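Monoamine oxidase regulatory protein, putative (Archaeoglobus fulgidus, PDB 1Q6W) is of unknown function but adopts the hot dog fold of the MaoC-like family, whose characterised members include hydratases and dehydratases acting on acyl thioesters. Local coordinates at residues A94-K99 with S152-K157; I113-E118 with Y134-K139. All blocks are in the same frame, centred on the assembly; numbering follows the deposited sequence.

In the fold
The two contacts illustrate how one antiparallel sheet can face a helix at one place and a partner subunit at another. Across it the strands run 23-30, 112-126, 129-139, 145-156, 92-103, so contact 2 joins the second and third and contact 1 the last two. Strands 129-139 and 145-156 are neighbours and connect the pairs; the centres of the contacts lie about 17 Å apart and their nearest atoms about 5 Å, without touching. In sequence, the hairpin of contact 2 falls between the two strands that contact 1 brings together. Contact 2 backs onto helix 68-84, the long helix that a hot dog sheet wraps around, whereas contact 1 reaches the second subunit through strand 92-103.

Contact 1 of 2, residues A94-K99 with S152-K157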
# COMPACT_ATOMS: atom_id res chain seq x y z
N ALA A 94 15.92 0.67 5.34
CA ALA A 94 14.80 1.26 4.62
C ALA A 94 13.92 0.27 3.88
O ALA A 94 14.31 -0.87 3.61
CB ALA A 94 15.31 2.30 3.63
N PHE A 95 12.71 0.74 3.57
CA PHE A 95 11.73 -0.02 2.83
C PHE A 95 12.10 0.31 1.39
O PHE A 95 11.87 1.42 0.93
CB PHE A 95 10.33 0.49 3.16
CG PHE A 95 9.22 -0.43 2.70
CD1 PHE A 95 7.91 -0.21 3.11
CD2 PHE A 95 9.49 -1.51 1.87
CE1 PHE A 95 6.87 -1.06 2.70
CE2 PHE A 95 8.47 -2.37 1.46
CZ PHE A 95 7.16 -2.15 1.88
N PHE A 96 12.70 -0.65 0.69
CA PHE A 96 13.14 -0.42 -0.67
C PHE A 96 11.99 -0.23 -1.67
O PHE A 96 11.89 0.81 -2.33
CB PHE A 96 14.03 -1.58 -1.13
CG PHE A 96 15.13 -1.15 -2.03
CD1 PHE A 96 16.18 -0.38 -1.54
CD2 PHE A 96 15.10 -1.47 -3.38
CE1 PHE A 96 17.19 0.07 -2.38
CE2 PHE A 96 16.10 -1.02 -4.24
CZ PHE A 96 17.16 -0.24 -3.74
N GLY A 97 11.13 -1.24 -1.79
CA GLY A 97 10.02 -1.13 -2.72
C GLY A 97 9.08 -2.32 -2.66
O GLY A 97 9.29 -3.28 -1.88
N ILE A 98 8.02 -2.24 -3.46
CA ILE A 98 7.04 -3.31 -3.53
C ILE A 98 6.93 -3.57 -5.02
O ILE A 98 6.35 -2.78 -5.75
CB ILE A 98 5.69 -2.86 -3.00
CG1 ILE A 98 5.85 -2.31 -1.59
CG2 ILE A 98 4.73 -4.01 -3.01
CD1 ILE A 98 4.55 -1.88 -0.98
N LYS A 99 7.52 -4.69 -5.45
CA LYS A 99 7.56 -5.06 -6.85
C LYS A 99 6.29 -5.63 -7.43
O LYS A 99 6.05 -5.51 -8.61
CB LYS A 99 8.69 -6.06 -7.10
CG LYS A 99 9.02 -6.28 -8.55
CD LYS A 99 10.22 -7.21 -8.70
CE LYS A 99 10.57 -7.44 -10.16
NZ LYS A 99 11.77 -8.31 -10.30
N SER A 152 10.63 -5.57 -0.82
CA SER A 152 12.03 -5.71 -0.42
C SER A 152 12.50 -4.63 0.54
O SER A 152 12.07 -3.48 0.47
CB SER A 152 12.91 -5.72 -1.65
OG SER A 152 12.65 -4.56 -2.40
N ALA A 153 13.41 -5.01 1.43
CA ALA A 153 13.97 -4.08 2.41
C ALA A 153 15.49 -4.03 2.29
O ALA A 153 16.13 -5.01 1.91
CB ALA A 153 13.57 -4.50 3.82
N LEU A 154 16.06 -2.88 2.60
CA LEU A 154 17.50 -2.73 2.55
C LEU A 154 18.02 -2.94 3.98
O LEU A 154 17.72 -2.17 4.89
CB LEU A 154 17.85 -1.33 2.04
CG LEU A 154 19.30 -1.04 1.67
CD1 LEU A 154 19.38 0.21 0.83
CD2 LEU A 154 20.10 -0.88 2.94
N ILE A 155 18.78 -4.01 4.19
CA ILE A 155 19.29 -4.27 5.53
C ILE A 155 20.81 -4.27 5.64
O ILE A 155 21.52 -4.74 4.75
CB ILE A 155 18.72 -5.60 6.09
CG1 ILE A 155 19.40 -6.78 5.44
CG2 ILE A 155 17.22 -5.70 5.81
CD1 ILE A 155 18.89 -8.10 5.96
N ARG A 156 21.29 -3.73 6.74
CA ARG A 156 22.72 -3.60 7.05
C ARG A 156 23.49 -4.92 7.14
O ARG A 156 22.97 -5.93 7.62
CB ARG A 156 22.87 -2.86 8.38
CG ARG A 156 24.26 -2.39 8.68
CD ARG A 156 24.27 -0.88 8.78
NE ARG A 156 23.36 -0.44 9.84
CZ ARG A 156 22.85 0.78 9.92
NH1 ARG A 156 23.15 1.70 9.00
NH2 ARG A 156 22.03 1.09 10.92
N LYS A 157 24.73 -4.89 6.68
CA LYS A 157 25.60 -6.06 6.72
C LYS A 157 26.39 -6.05 8.02
O LYS A 157 26.62 -4.98 8.60
CB LYS A 157 26.55 -6.07 5.51
CG LYS A 157 25.83 -6.35 4.20
CD LYS A 157 26.75 -6.73 3.07
CE LYS A 157 27.51 -5.53 2.55
NZ LYS A 157 28.31 -5.90 1.35
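The ring of Phe95 turns its edge to the backbone of the neighbouring strand: CD2 lies 3.5 Å from Ser152 O, and that oxygen sits in the ring plane, where the weakly positive ring hydrogens point. A chi1 of -166° sets CG opposite the amide nitrogen, beside the carbonyl carbon, which brings CD2 to that oxygen; the ring also meets that of Phe103 of the second subunit. Phe96 behaves differently. Its side chain points toward the neighbouring strand, and the ring approaches Ser152 OG and Leu154 CD1 at a slant, CE1 coming 3.9 Å from Leu154 CD1, while its CB stands 3.5 Å from Ser152 OG.

At Phe96 and Gly97 the strand makes a classic beta bulge. The two residues together face Ser152, the backbone of Phe96 turning helix-like (phi -68°, psi -60°), and the pairing slips by one residue. Both amides address one acceptor through weak bonds, Phe96 N at 2.9 Å and Gly97 N at 3.3 Å from Ser152 O. Regular bonds stand on either side of the irregularity: Ser152 N donates to Gly97 O at 2.9 Å, and Leu154 N to Ala94 O, also at 2.9 Å. Beyond the bulge, Ile98 joins an antiparallel ladder with the second subunit, carrying the sheet across the interface.

Ser152 O therefore gathers two amide donors and an aromatic edge, so the extra residue of strand 92-103 is accommodated with each amide of the bulge still directed, if only weakly, at an acceptor.

Contact 2 of 2, residues I113-E118 with Y134-K139; sequences IAASAE and YKLEVK
Ala115 and Val138 meet methyl to methyl on the buried side of this strand pair, Ala115 CB standing 4.1 Å from Val138 CG2. The other branch of that valine, CG1, reaches across to Ile113 CB on the facing strand, at 4.0 Å; chi1 of -172° sets CG1 opposite the amide nitrogen and leaves CG2 for the alanine. Leu136 is on the same side, its CD1 methyl lying close to Ser116 O and 4.1 Å from Ala115 CB. On the reverse side Ser116 places OG 3.6 Å from Glu137 CB, a van der Waals contact with the aliphatic start of the glutamate.

Holding these pairs in register is an antiparallel ladder with no irregularity. Ala114 with Lys139, Ser116 with Glu137 and Glu118 with Lys135 are hydrogen-bonded pairs, each exchanging two N-H...O bonds; Ser116 N to Glu137 O, at 2.8 Å, is representative. Ala115 with Val138 and Ala117 with Leu136 are the non-hydrogen-bonded pairs between them. The two strands form a beta hairpin within the hot dog sheet, and helix 68-84 fills its concave side: Ala75 touches both Ala115 and Val138, Leu76 meets Leu136, and Met78 meets Ile113.

On the polar side, two charges of strand 129-139 pair with each other. Lys135 NZ makes a salt bridge of 3.0 Å to Glu137 OE2, using the lone pair turned away from the other carboxylate oxygen, and a bend at the end of the lysine chain (chi4 -60°) delivers the ammonium group there. Further out, strand 23-30 flanks the hairpin, with Pro28 beside Ala114, Glu25 beside Ser116 and Lys23 beside Glu118, while the ring of Tyr134 meets that of Tyr151 on strand 145-156, their planes at about 10° to each other.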
# COMPACT_ATOMS: atom_id res chain seq x y z
N ILE A 113 -8.25 -12.31 8.19
CA ILE A 113 -7.09 -12.51 7.33
C ILE A 113 -5.81 -12.80 8.09
O ILE A 113 -5.62 -12.34 9.21
CB ILE A 113 -6.87 -11.28 6.44
CG1 ILE A 113 -6.59 -10.06 7.31
CG2 ILE A 113 -8.11 -11.06 5.58
CD1 ILE A 113 -6.28 -8.83 6.52
N ALA A 114 -4.93 -13.59 7.47
CA ALA A 114 -3.66 -13.96 8.06
C ALA A 114 -2.58 -13.83 6.99
O ALA A 114 -2.75 -14.31 5.87
CB ALA A 114 -3.71 -15.36 8.56
N ALA A 115 -1.48 -13.18 7.34
CA ALA A 115 -0.42 -12.97 6.39
C ALA A 115 0.85 -13.69 6.77
O ALA A 115 1.12 -13.93 7.94
CB ALA A 115 -0.14 -11.49 6.25
N SER A 116 1.63 -14.04 5.75
CA SER A 116 2.90 -14.70 5.96
C SER A 116 3.89 -14.09 4.99
O SER A 116 3.51 -13.70 3.88
CB SER A 116 2.77 -16.20 5.72
OG SER A 116 2.41 -16.48 4.37
N ALA A 117 5.15 -14.01 5.40
CA ALA A 117 6.19 -13.49 4.54
C ALA A 117 7.33 -14.52 4.46
O ALA A 117 7.70 -15.14 5.46
CB ALA A 117 6.69 -12.19 5.07
N GLU A 118 7.89 -14.71 3.27
CA GLU A 118 8.97 -15.67 3.10
C GLU A 118 10.12 -15.03 2.33
O GLU A 118 9.90 -14.33 1.35
CB GLU A 118 8.47 -16.90 2.36
CG GLU A 118 9.51 -17.96 2.15
CD GLU A 118 8.98 -19.14 1.38
OE1 GLU A 118 9.75 -20.10 1.16
OE2 GLU A 118 7.78 -19.10 1.00
N TYR A 134 11.05 -10.31 -0.03
CA TYR A 134 10.10 -11.20 0.62
C TYR A 134 8.88 -11.45 -0.22
O TYR A 134 8.45 -10.58 -0.99
CB TYR A 134 9.65 -10.62 1.97
CG TYR A 134 10.77 -10.31 2.93
CD1 TYR A 134 11.58 -9.19 2.77
CD2 TYR A 134 11.01 -11.16 4.03
CE1 TYR A 134 12.61 -8.91 3.69
CE2 TYR A 134 12.03 -10.89 4.93
CZ TYR A 134 12.83 -9.77 4.76
OH TYR A 134 13.84 -9.52 5.68
N LYS A 135 8.31 -12.63 -0.08
CA LYS A 135 7.10 -12.97 -0.79
C LYS A 135 6.00 -12.89 0.26
O LYS A 135 6.06 -13.58 1.28
CB LYS A 135 7.16 -14.38 -1.37
CG LYS A 135 5.98 -14.73 -2.25
CD LYS A 135 6.09 -16.15 -2.78
CE LYS A 135 5.05 -16.44 -3.87
NZ LYS A 135 3.64 -16.27 -3.39
N LEU A 136 5.01 -12.04 0.04
CA LEU A 136 3.92 -11.89 0.98
C LEU A 136 2.69 -12.66 0.53
O LEU A 136 2.31 -12.62 -0.65
CB LEU A 136 3.57 -10.41 1.14
CG LEU A 136 2.42 -10.09 2.09
CD1 LEU A 136 2.77 -10.54 3.49
CD2 LEU A 136 2.16 -8.60 2.08
N GLU A 137 2.06 -13.35 1.47
CA GLU A 137 0.86 -14.11 1.18
C GLU A 137 -0.18 -13.85 2.26
O GLU A 137 0.11 -13.94 3.44
CB GLU A 137 1.16 -15.60 1.11
CG GLU A 137 1.34 -16.11 -0.29
CD GLU A 137 1.70 -17.58 -0.33
OE1 GLU A 137 1.07 -18.38 0.41
OE2 GLU A 137 2.60 -17.94 -1.12
N VAL A 138 -1.39 -13.51 1.83
CA VAL A 138 -2.47 -13.24 2.75
C VAL A 138 -3.62 -14.21 2.48
O VAL A 138 -4.10 -14.30 1.35
CB VAL A 138 -2.98 -11.79 2.58
CG1 VAL A 138 -3.97 -11.45 3.68
CG2 VAL A 138 -1.82 -10.84 2.62
N LYS A 139 -4.05 -14.95 3.51
CA LYS A 139 -5.14 -15.93 3.37
C LYS A 139 -6.28 -15.63 4.33
O LYS A 139 -6.05 -15.06 5.40
CB LYS A 139 -4.64 -17.36 3.64
CG LYS A 139 -3.61 -17.88 2.64
CD LYS A 139 -3.14 -19.27 3.05
CE LYS A 139 -2.06 -19.82 2.11
NZ LYS A 139 -1.48 -21.08 2.66